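Local atomic coordinates of putative alcohol dehydrogenase (Sinorhizobium meliloti, PDB entry 4J6F), a protein that probably acts as a zinc-binding, NAD(P)-dependent alcohol dehydrogenase of the medium-chain dehydrogenase/reductase family, oxidising alcohols. Residues 125-139 and 168-182. Residues are numbered along the deposited sequence; the frame is centred on the assembly and turned at random.
Sequences VDRARIGERVMVDFS and LPAENAHVVATDLTD. With GOL (glycerol), chain C.
Arg133 reaches into the bend formed by residues 178-182, where its NH2 donates a nearly straight bond to Leu180 O (2.7 Å), close to the guanidinium plane, and makes a salt bridge with Asp182 OD1 (3.1 Å). CG stands anti to the backbone N (chi1 -165°) and bends at chi2 and chi3 bring the guanidinium edge round to these oxygens. Thr69 and His117 hold the other carboxylate oxygen of Asp182, fixing the acid for its arginine. An alanine in place of Arg133 would probably leave Asp182 OD1 without its positive mate and Leu180 O without its donor.

Arg129 does similar work at the far end: NH1 bonds Ala173 O (3.2 Å) from above the carbonyl plane and also pairs with Glu132 OE1 in a salt bridge that steadies its guanidinium. Asn172, closing the 3-10 segment before strand 173-175, suits its place because its amide ND2 can donate to Asp137 O (2.7 Å) while its own backbone O accepts from Asp137 N. Between these points Met135 and His174 form a hydrogen-bonded antiparallel pair. His174 NE2 and Asp137 OD2 both bind O3 of a glycerol, probably from the crystallisation liquor.

Small and branched residues pack the sheet: Val134 CG1 lies on Ala173 CB (3.8 Å), while Val136 CG2 and Leu168 CD1 meet tip to tip (3.8 Å). Selenomethionine Met135 instead rests its CB on Val176 CG2 (4.0 Å).

Strand 173-175 is thus joined to strand 133-140 in the GroES-like domain by main-chain pairing, with Arg133 and Asn172 supplying donors to carbonyl oxygens beyond the ladder and Arg129 taking Ala173 O, which belongs to a non-hydrogen-bonded pair.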
ATOM      1  N   VAL A 125      36.650  -9.570  20.827  1.00 49.25           N
ATOM      2  CA  VAL A 125      36.364 -10.603  19.828  1.00 46.16           C
ATOM      3  C   VAL A 125      37.304 -11.803  19.920  1.00 46.03           C
ATOM      4  O   VAL A 125      38.502 -11.653  20.215  1.00 46.45           O
ATOM      5  CB  VAL A 125      36.385 -10.009  18.401  1.00 41.05           C
ATOM      6  CG1 VAL A 125      36.096 -11.078  17.355  1.00 39.43           C
ATOM      7  CG2 VAL A 125      35.380  -8.872  18.293  1.00 38.05           C
ATOM      8  N   ASP A 126      36.742 -12.983  19.653  1.00 43.13           N
ATOM      9  CA  ASP A 126      37.477 -14.242  19.664  1.00 43.70           C
ATOM     10  C   ASP A 126      38.565 -14.288  18.578  1.00 42.54           C
ATOM     11  O   ASP A 126      38.272 -14.187  17.391  1.00 42.36           O
ATOM     12  CB  ASP A 126      36.492 -15.397  19.490  1.00 46.40           C
ATOM     13  CG  ASP A 126      37.098 -16.757  19.815  1.00 53.64           C
ATOM     14  OD1 ASP A 126      38.197 -16.836  20.410  1.00 54.71           O
ATOM     15  OD2 ASP A 126      36.454 -17.768  19.469  1.00 58.70           O
ATOM     16  N   ARG A 127      39.819 -14.453  18.986  1.00 42.46           N
ATOM     17  CA  ARG A 127      40.940 -14.430  18.042  1.00 42.89           C
ATOM     18  C   ARG A 127      40.993 -15.677  17.159  1.00 42.22           C
ATOM     19  O   ARG A 127      41.759 -15.726  16.189  1.00 42.37           O
ATOM     20  CB  ARG A 127      42.270 -14.210  18.773  1.00 45.63           C
ATOM     21  CG  ARG A 127      42.354 -12.857  19.470  1.00 48.31           C
ATOM     22  CD  ARG A 127      43.784 -12.415  19.758  1.00 52.04           C
ATOM     23  NE  ARG A 127      44.672 -12.556  18.595  1.00 51.69           N
ATOM     24  CZ  ARG A 127      44.810 -11.663  17.619  1.00 47.18           C
ATOM     25  NH1 ARG A 127      45.634 -11.917  16.625  1.00 46.48           N
ATOM     26  NH2 ARG A 127      44.129 -10.527  17.627  1.00 44.83           N
ATOM     27  N   ALA A 128      40.154 -16.660  17.496  1.00 41.96           N
ATOM     28  CA  ALA A 128      40.007 -17.912  16.741  1.00 42.11           C
ATOM     29  C   ALA A 128      39.312 -17.699  15.407  1.00 43.80           C
ATOM     30  O   ALA A 128      39.393 -18.552  14.521  1.00 46.47           O
ATOM     31  CB  ALA A 128      39.227 -18.925  17.557  1.00 41.90           C
ATOM     32  N   ARG A 129      38.612 -16.569  15.290  1.00 41.65           N
ATOM     33  CA  ARG A 129      37.885 -16.184  14.086  1.00 39.49           C
ATOM     34  C   ARG A 129      38.809 -15.847  12.910  1.00 39.56           C
ATOM     35  O   ARG A 129      38.403 -15.932  11.748  1.00 39.47           O
ATOM     36  CB  ARG A 129      36.987 -14.981  14.390  1.00 38.71           C
ATOM     37  CG  ARG A 129      35.735 -15.292  15.207  1.00 37.52           C
ATOM     38  CD  ARG A 129      34.542 -15.478  14.293  1.00 35.91           C
ATOM     39  NE  ARG A 129      33.722 -14.274  14.199  1.00 34.72           N
ATOM     40  CZ  ARG A 129      33.007 -13.920  13.132  1.00 33.19           C
ATOM     41  NH1 ARG A 129      33.017 -14.650  12.019  1.00 31.29           N
ATOM     42  NH2 ARG A 129      32.284 -12.812  13.173  1.00 33.64           N
ATOM     43  N   ILE A 130      40.047 -15.460  13.204  1.00 39.05           N
ATOM     44  CA  ILE A 130      40.981 -15.110  12.149  1.00 36.82           C
ATOM     45  C   ILE A 130      41.073 -16.254  11.146  1.00 36.04           C
ATOM     46  O   ILE A 130      41.082 -17.423  11.522  1.00 36.45           O
ATOM     47  CB  ILE A 130      42.353 -14.723  12.721  1.00 37.79           C
ATOM     48  CG1 ILE A 130      42.308 -13.285  13.238  1.00 37.88           C
ATOM     49  CG2 ILE A 130      43.449 -14.866  11.672  1.00 38.56           C
ATOM     50  CD1 ILE A 130      43.427 -12.939  14.196  1.00 39.80           C
ATOM     51  N   GLY A 131      41.089 -15.904   9.867  1.00 36.25           N
ATOM     52  CA  GLY A 131      41.230 -16.890   8.799  1.00 37.34           C
ATOM     53  C   GLY A 131      39.927 -17.333   8.166  1.00 37.61           C
ATOM     54  O   GLY A 131      39.946 -18.011   7.139  1.00 38.91           O
ATOM     55  N   GLU A 132      38.801 -16.954   8.778  1.00 36.06           N
ATOM     56  CA  GLU A 132      37.480 -17.332   8.298  1.00 34.92           C
ATOM     57  C   GLU A 132      37.093 -16.585   7.031  1.00 34.51           C
ATOM     58  O   GLU A 132      37.446 -15.416   6.858  1.00 34.76           O
ATOM     59  CB  GLU A 132      36.437 -17.067   9.366  1.00 35.26           C
ATOM     60  CG  GLU A 132      36.224 -18.229  10.306  1.00 38.41           C
ATOM     61  CD  GLU A 132      35.436 -17.845  11.546  1.00 41.90           C
ATOM     62  OE1 GLU A 132      34.692 -16.837  11.515  1.00 42.15           O
ATOM     63  OE2 GLU A 132      35.568 -18.555  12.561  1.00 44.72           O
ATOM     64  N   ARG A 133      36.368 -17.277   6.155  1.00 34.04           N
ATOM     65  CA  ARG A 133      35.817 -16.694   4.942  1.00 32.91           C
ATOM     66  C   ARG A 133      34.405 -16.218   5.280  1.00 34.07           C
ATOM     67  O   ARG A 133      33.522 -17.022   5.615  1.00 36.52           O
ATOM     68  CB  ARG A 133      35.821 -17.730   3.814  1.00 32.27           C
ATOM     69  CG  ARG A 133      35.605 -17.173   2.414  1.00 33.11           C
ATOM     70  CD  ARG A 133      34.122 -17.080   2.037  1.00 35.35           C
ATOM     71  NE  ARG A 133      33.379 -18.353   2.124  1.00 35.60           N
ATOM     72  CZ  ARG A 133      33.092 -19.149   1.091  1.00 33.55           C
ATOM     73  NH1 ARG A 133      32.405 -20.270   1.297  1.00 33.94           N
ATOM     74  NH2 ARG A 133      33.477 -18.829  -0.144  1.00 31.43           N
ATOM     75  N   VAL A 134      34.200 -14.907   5.221  1.00 32.40           N
ATOM     76  CA  VAL A 134      32.916 -14.329   5.596  1.00 31.17           C
ATOM     77  C   VAL A 134      32.190 -13.567   4.489  1.00 32.06           C
ATOM     78  O   VAL A 134      32.799 -12.896   3.646  1.00 31.78           O
ATOM     79  CB  VAL A 134      33.014 -13.429   6.844  1.00 29.58           C
ATOM     80  CG1 VAL A 134      33.451 -14.249   8.046  1.00 30.47           C
ATOM     81  CG2 VAL A 134      33.939 -12.242   6.604  1.00 28.48           C
HETATM   82  N   MSE A 135      30.871 -13.704   4.512  1.00 33.52           N
HETATM   83  CA  MSE A 135      29.978 -12.866   3.751  1.00 35.42           C
HETATM   84  C   MSE A 135      29.478 -11.814   4.692  1.00 32.36           C
HETATM   85  O   MSE A 135      28.917 -12.136   5.739  1.00 33.82           O
HETATM   86  CB  MSE A 135      28.824 -13.741   3.322  1.00 42.69           C
HETATM   87  CG  MSE A 135      27.954 -13.026   2.302  1.00 51.18           C
HETATM   88 SE   MSE A 135      26.316 -14.092   2.127  1.00 57.96          SE
HETATM   89  CE  MSE A 135      25.011 -12.627   2.275  1.00 59.52           C
ATOM     90  N   VAL A 136      29.698 -10.550   4.335  1.00 28.78           N
ATOM     91  CA  VAL A 136      29.257  -9.412   5.137  1.00 27.76           C
ATOM     92  C   VAL A 136      27.755  -9.160   5.003  1.00 29.72           C
ATOM     93  O   VAL A 136      27.227  -9.089   3.889  1.00 31.07           O
ATOM     94  CB  VAL A 136      29.992  -8.136   4.700  1.00 27.02           C
ATOM     95  CG1 VAL A 136      29.370  -6.903   5.336  1.00 26.89           C
ATOM     96  CG2 VAL A 136      31.464  -8.231   5.049  1.00 28.02           C
ATOM     97  N   ASP A 137      27.067  -9.019   6.132  1.00 30.53           N
ATOM     98  CA  ASP A 137      25.717  -8.471   6.122  1.00 30.17           C
ATOM     99  C   ASP A 137      25.872  -6.955   6.141  1.00 31.05           C
ATOM    100  O   ASP A 137      26.323  -6.387   7.129  1.00 32.90           O
ATOM    101  CB  ASP A 137      24.925  -8.943   7.339  1.00 30.38           C
ATOM    102  CG  ASP A 137      23.589  -8.226   7.492  1.00 31.68           C
ATOM    103  OD1 ASP A 137      23.246  -7.356   6.654  1.00 31.61           O
ATOM    104  OD2 ASP A 137      22.874  -8.540   8.463  1.00 32.63           O
ATOM    105  N   PHE A 138      25.504  -6.300   5.051  1.00 30.32           N
ATOM    106  CA  PHE A 138      25.743  -4.866   4.915  1.00 30.79           C
ATOM    107  C   PHE A 138      24.892  -3.987   5.857  1.00 31.24           C
ATOM    108  O   PHE A 138      25.148  -2.785   5.974  1.00 32.60           O
ATOM    109  CB  PHE A 138      25.623  -4.426   3.432  1.00 30.62           C
ATOM    110  CG  PHE A 138      24.203  -4.259   2.935  1.00 31.88           C
ATOM    111  CD1 PHE A 138      23.243  -5.265   3.107  1.00 31.67           C
ATOM    112  CD2 PHE A 138      23.824  -3.097   2.271  1.00 33.74           C
ATOM    113  CE1 PHE A 138      21.944  -5.108   2.634  1.00 30.47           C
ATOM    114  CE2 PHE A 138      22.518  -2.932   1.791  1.00 33.95           C
ATOM    115  CZ  PHE A 138      21.579  -3.945   1.967  1.00 31.05           C
ATOM    116  N   SER A 139      23.905  -4.581   6.534  1.00 29.52           N
ATOM    117  CA  SER A 139      22.923  -3.806   7.313  1.00 29.69           C
ATOM    118  C   SER A 139      23.483  -3.163   8.561  1.00 31.63           C
ATOM    119  O   SER A 139      24.217  -3.805   9.308  1.00 34.67           O
ATOM    120  CB  SER A 139      21.764  -4.683   7.741  1.00 30.83           C
ATOM    121  OG  SER A 139      21.198  -5.331   6.630  1.00 33.60           O
ATOM    122  N   LEU A 168      34.168  -4.016  10.220  1.00 31.69           N
ATOM    123  CA  LEU A 168      32.727  -4.232  10.424  1.00 30.19           C
ATOM    124  C   LEU A 168      32.479  -5.000  11.704  1.00 32.69           C
ATOM    125  O   LEU A 168      33.354  -5.732  12.146  1.00 37.21           O
ATOM    126  CB  LEU A 168      32.110  -5.005   9.260  1.00 28.69           C
ATOM    127  CG  LEU A 168      32.602  -6.428   9.051  1.00 28.83           C
ATOM    128  CD1 LEU A 168      31.437  -7.337   8.702  1.00 29.52           C
ATOM    129  CD2 LEU A 168      33.663  -6.457   7.973  1.00 28.37           C
ATOM    130  N   PRO A 169      31.280  -4.863  12.299  1.00 32.08           N
ATOM    131  CA  PRO A 169      30.992  -5.587  13.540  1.00 31.29           C
ATOM    132  C   PRO A 169      31.071  -7.093  13.338  1.00 32.16           C
ATOM    133  O   PRO A 169      30.617  -7.600  12.305  1.00 32.39           O
ATOM    134  CB  PRO A 169      29.539  -5.213  13.842  1.00 30.42           C
ATOM    135  CG  PRO A 169      29.247  -4.009  13.024  1.00 31.16           C
ATOM    136  CD  PRO A 169      30.103  -4.128  11.809  1.00 32.24           C
ATOM    137  N   ALA A 170      31.624  -7.795  14.325  1.00 32.38           N
ATOM    138  CA  ALA A 170      31.708  -9.254  14.300  1.00 32.00           C
ATOM    139  C   ALA A 170      30.405  -9.956  13.911  1.00 31.49           C
ATOM    140  O   ALA A 170      30.429 -10.815  13.033  1.00 31.64           O
ATOM    141  CB  ALA A 170      32.232  -9.786  15.623  1.00 33.27           C
ATOM    142  N   GLU A 171      29.279  -9.590  14.531  1.00 32.35           N
ATOM    143  CA  GLU A 171      27.964 -10.203  14.192  1.00 35.20           C
ATOM    144  C   GLU A 171      27.658 -10.150  12.699  1.00 34.70           C
ATOM    145  O   GLU A 171      26.898 -10.975  12.193  1.00 37.24           O
ATOM    146  CB  GLU A 171      26.763  -9.570  14.929  1.00 38.39           C
ATOM    147  CG  GLU A 171      27.024  -9.006  16.315  1.00 45.42           C
ATOM    148  CD  GLU A 171      27.692  -7.644  16.259  1.00 52.78           C
ATOM    149  OE1 GLU A 171      26.971  -6.635  16.048  1.00 53.45           O
ATOM    150  OE2 GLU A 171      28.940  -7.586  16.423  1.00 56.13           O
ATOM    151  N   ASN A 172      28.232  -9.179  12.000  1.00 32.72           N
ATOM    152  CA  ASN A 172      27.933  -9.008  10.583  1.00 34.54           C
ATOM    153  C   ASN A 172      28.803  -9.836   9.618  1.00 35.46           C
ATOM    154  O   ASN A 172      28.539  -9.871   8.406  1.00 37.13           O
ATOM    155  CB  ASN A 172      27.902  -7.517  10.202  1.00 34.95           C
ATOM    156  CG  ASN A 172      26.632  -6.818  10.685  1.00 34.88           C
ATOM    157  OD1 ASN A 172      26.414  -6.651  11.893  1.00 35.98           O
ATOM    158  ND2 ASN A 172      25.783  -6.413   9.741  1.00 32.33           N
ATOM    159  N   ALA A 173      29.819 -10.502  10.162  1.00 32.02           N
ATOM    160  CA  ALA A 173      30.684 -11.347   9.369  1.00 30.80           C
ATOM    161  C   ALA A 173      30.204 -12.789   9.477  1.00 31.88           C
ATOM    162  O   ALA A 173      30.431 -13.448  10.491  1.00 34.07           O
ATOM    163  CB  ALA A 173      32.127 -11.207   9.836  1.00 30.53           C
ATOM    164  N   HIS A 174      29.538 -13.281   8.440  1.00 31.12           N
ATOM    165  CA  HIS A 174      28.948 -14.611   8.511  1.00 34.74           C
ATOM    166  C   HIS A 174      29.767 -15.688   7.825  1.00 39.19           C
ATOM    167  O   HIS A 174      30.227 -15.528   6.689  1.00 40.37           O
ATOM    168  CB  HIS A 174      27.530 -14.607   7.959  1.00 36.13           C
ATOM    169  CG  HIS A 174      26.581 -13.820   8.797  1.00 39.83           C
ATOM    170  ND1 HIS A 174      25.759 -14.405   9.737  1.00 42.71           N
ATOM    171  CD2 HIS A 174      26.357 -12.488   8.874  1.00 41.97           C
ATOM    172  CE1 HIS A 174      25.058 -13.466  10.348  1.00 45.37           C
ATOM    173  NE2 HIS A 174      25.399 -12.295   9.840  1.00 46.51           N
ATOM    174  N   VAL A 175      29.951 -16.792   8.532  1.00 38.45           N
ATOM    175  CA  VAL A 175      30.569 -17.940   7.929  1.00 38.39           C
ATOM    176  C   VAL A 175      29.435 -18.756   7.333  1.00 42.00           C
ATOM    177  O   VAL A 175      28.548 -19.211   8.054  1.00 45.51           O
ATOM    178  CB  VAL A 175      31.367 -18.760   8.954  1.00 36.66           C
ATOM    179  CG1 VAL A 175      31.841 -20.075   8.337  1.00 36.97           C
ATOM    180  CG2 VAL A 175      32.541 -17.943   9.457  1.00 34.45           C
ATOM    181  N   VAL A 176      29.459 -18.917   6.016  1.00 40.46           N
ATOM    182  CA  VAL A 176      28.410 -19.633   5.315  1.00 39.15           C
ATOM    183  C   VAL A 176      28.853 -21.056   4.932  1.00 41.03           C
ATOM    184  O   VAL A 176      29.853 -21.244   4.234  1.00 42.82           O
ATOM    185  CB  VAL A 176      27.961 -18.836   4.076  1.00 37.67           C
ATOM    186  CG1 VAL A 176      26.698 -19.433   3.481  1.00 39.00           C
ATOM    187  CG2 VAL A 176      27.708 -17.387   4.456  1.00 35.82           C
ATOM    188  N   ALA A 177      28.040 -22.040   5.272  1.00 40.79           N
ATOM    189  CA  ALA A 177      28.397 -23.415   5.010  1.00 42.09           C
ATOM    190  C   ALA A 177      28.088 -23.728   3.563  1.00 45.08           C
ATOM    191  O   ALA A 177      27.055 -24.292   3.237  1.00 46.44           O
ATOM    192  CB  ALA A 177      27.611 -24.334   5.918  1.00 40.32           C
ATOM    193  N   THR A 178      29.017 -23.348   2.696  1.00 43.56           N
ATOM    194  CA  THR A 178      28.864 -23.519   1.246  1.00 42.19           C
ATOM    195  C   THR A 178      30.194 -23.626   0.518  1.00 40.99           C
ATOM    196  O   THR A 178      31.215 -23.124   0.977  1.00 41.28           O
ATOM    197  CB  THR A 178      27.990 -22.409   0.600  1.00 42.69           C
ATOM    198  OG1 THR A 178      27.945 -22.607  -0.815  1.00 42.31           O
ATOM    199  CG2 THR A 178      28.542 -21.011   0.887  1.00 42.69           C
ATOM    200  N   ASP A 179      30.153 -24.275  -0.635  1.00 41.99           N
ATOM    201  CA  ASP A 179      31.337 -24.543  -1.445  1.00 44.31           C
ATOM    202  C   ASP A 179      31.523 -23.484  -2.538  1.00 38.68           C
ATOM    203  O   ASP A 179      32.368 -23.628  -3.419  1.00 38.21           O
ATOM    204  CB  ASP A 179      31.227 -25.945  -2.067  1.00 54.38           C
ATOM    205  CG  ASP A 179      29.815 -26.243  -2.600  1.00 67.86           C
ATOM    206  OD1 ASP A 179      28.869 -26.385  -1.784  1.00 73.89           O
ATOM    207  OD2 ASP A 179      29.647 -26.328  -3.835  1.00 70.33           O
ATOM    208  N   LEU A 180      30.741 -22.414  -2.475  1.00 35.45           N
ATOM    209  CA  LEU A 180      30.828 -21.355  -3.464  1.00 33.14           C
ATOM    210  C   LEU A 180      32.091 -20.513  -3.337  1.00 33.46           C
ATOM    211  O   LEU A 180      32.594 -20.285  -2.240  1.00 33.17           O
ATOM    212  CB  LEU A 180      29.621 -20.437  -3.362  1.00 31.96           C
ATOM    213  CG  LEU A 180      28.182 -20.958  -3.490  1.00 32.20           C
ATOM    214  CD1 LEU A 180      27.221 -19.791  -3.278  1.00 31.78           C
ATOM    215  CD2 LEU A 180      27.885 -21.665  -4.808  1.00 31.03           C
ATOM    216  N   THR A 181      32.581 -20.060  -4.488  1.00 34.89           N
ATOM    217  CA  THR A 181      33.609 -19.023  -4.622  1.00 35.66           C
ATOM    218  C   THR A 181      33.281 -17.763  -3.831  1.00 34.10           C
ATOM    219  O   THR A 181      32.112 -17.415  -3.665  1.00 33.34           O
ATOM    220  CB  THR A 181      33.690 -18.572  -6.086  1.00 38.57           C
ATOM    221  OG1 THR A 181      33.543 -19.704  -6.924  1.00 40.99           O
ATOM    222  CG2 THR A 181      35.002 -17.958  -6.399  1.00 43.33           C
ATOM    223  N   ASP A 182      34.320 -17.066  -3.377  1.00 34.88           N
ATOM    224  CA  ASP A 182      34.167 -15.731  -2.812  1.00 35.34           C
ATOM    225  C   ASP A 182      33.387 -14.831  -3.775  1.00 34.25           C
ATOM    226  O   ASP A 182      32.427 -14.164  -3.359  1.00 36.07           O
ATOM    227  CB  ASP A 182      35.523 -15.114  -2.460  1.00 37.31           C
ATOM    228  CG  ASP A 182      36.294 -15.927  -1.415  1.00 43.25           C
ATOM    229  OD1 ASP A 182      35.796 -16.993  -0.968  1.00 44.07           O
ATOM    230  OD2 ASP A 182      37.413 -15.496  -1.037  1.00 46.11           O
TER
HETATM  231  C1  GOL C 500      22.143 -10.913  13.653  1.00 63.32           C
HETATM  232  O1  GOL C 500      22.455  -9.789  14.485  1.00 68.78           O
HETATM  233  C2  GOL C 500      22.297 -10.499  12.195  1.00 56.89           C
HETATM  234  O2  GOL C 500      22.285 -11.708  11.429  1.00 60.30           O
HETATM  235  C3  GOL C 500      23.594  -9.692  12.030  1.00 48.39           C
HETATM  236  O3  GOL C 500      24.039  -9.610  10.668  1.00 41.06           O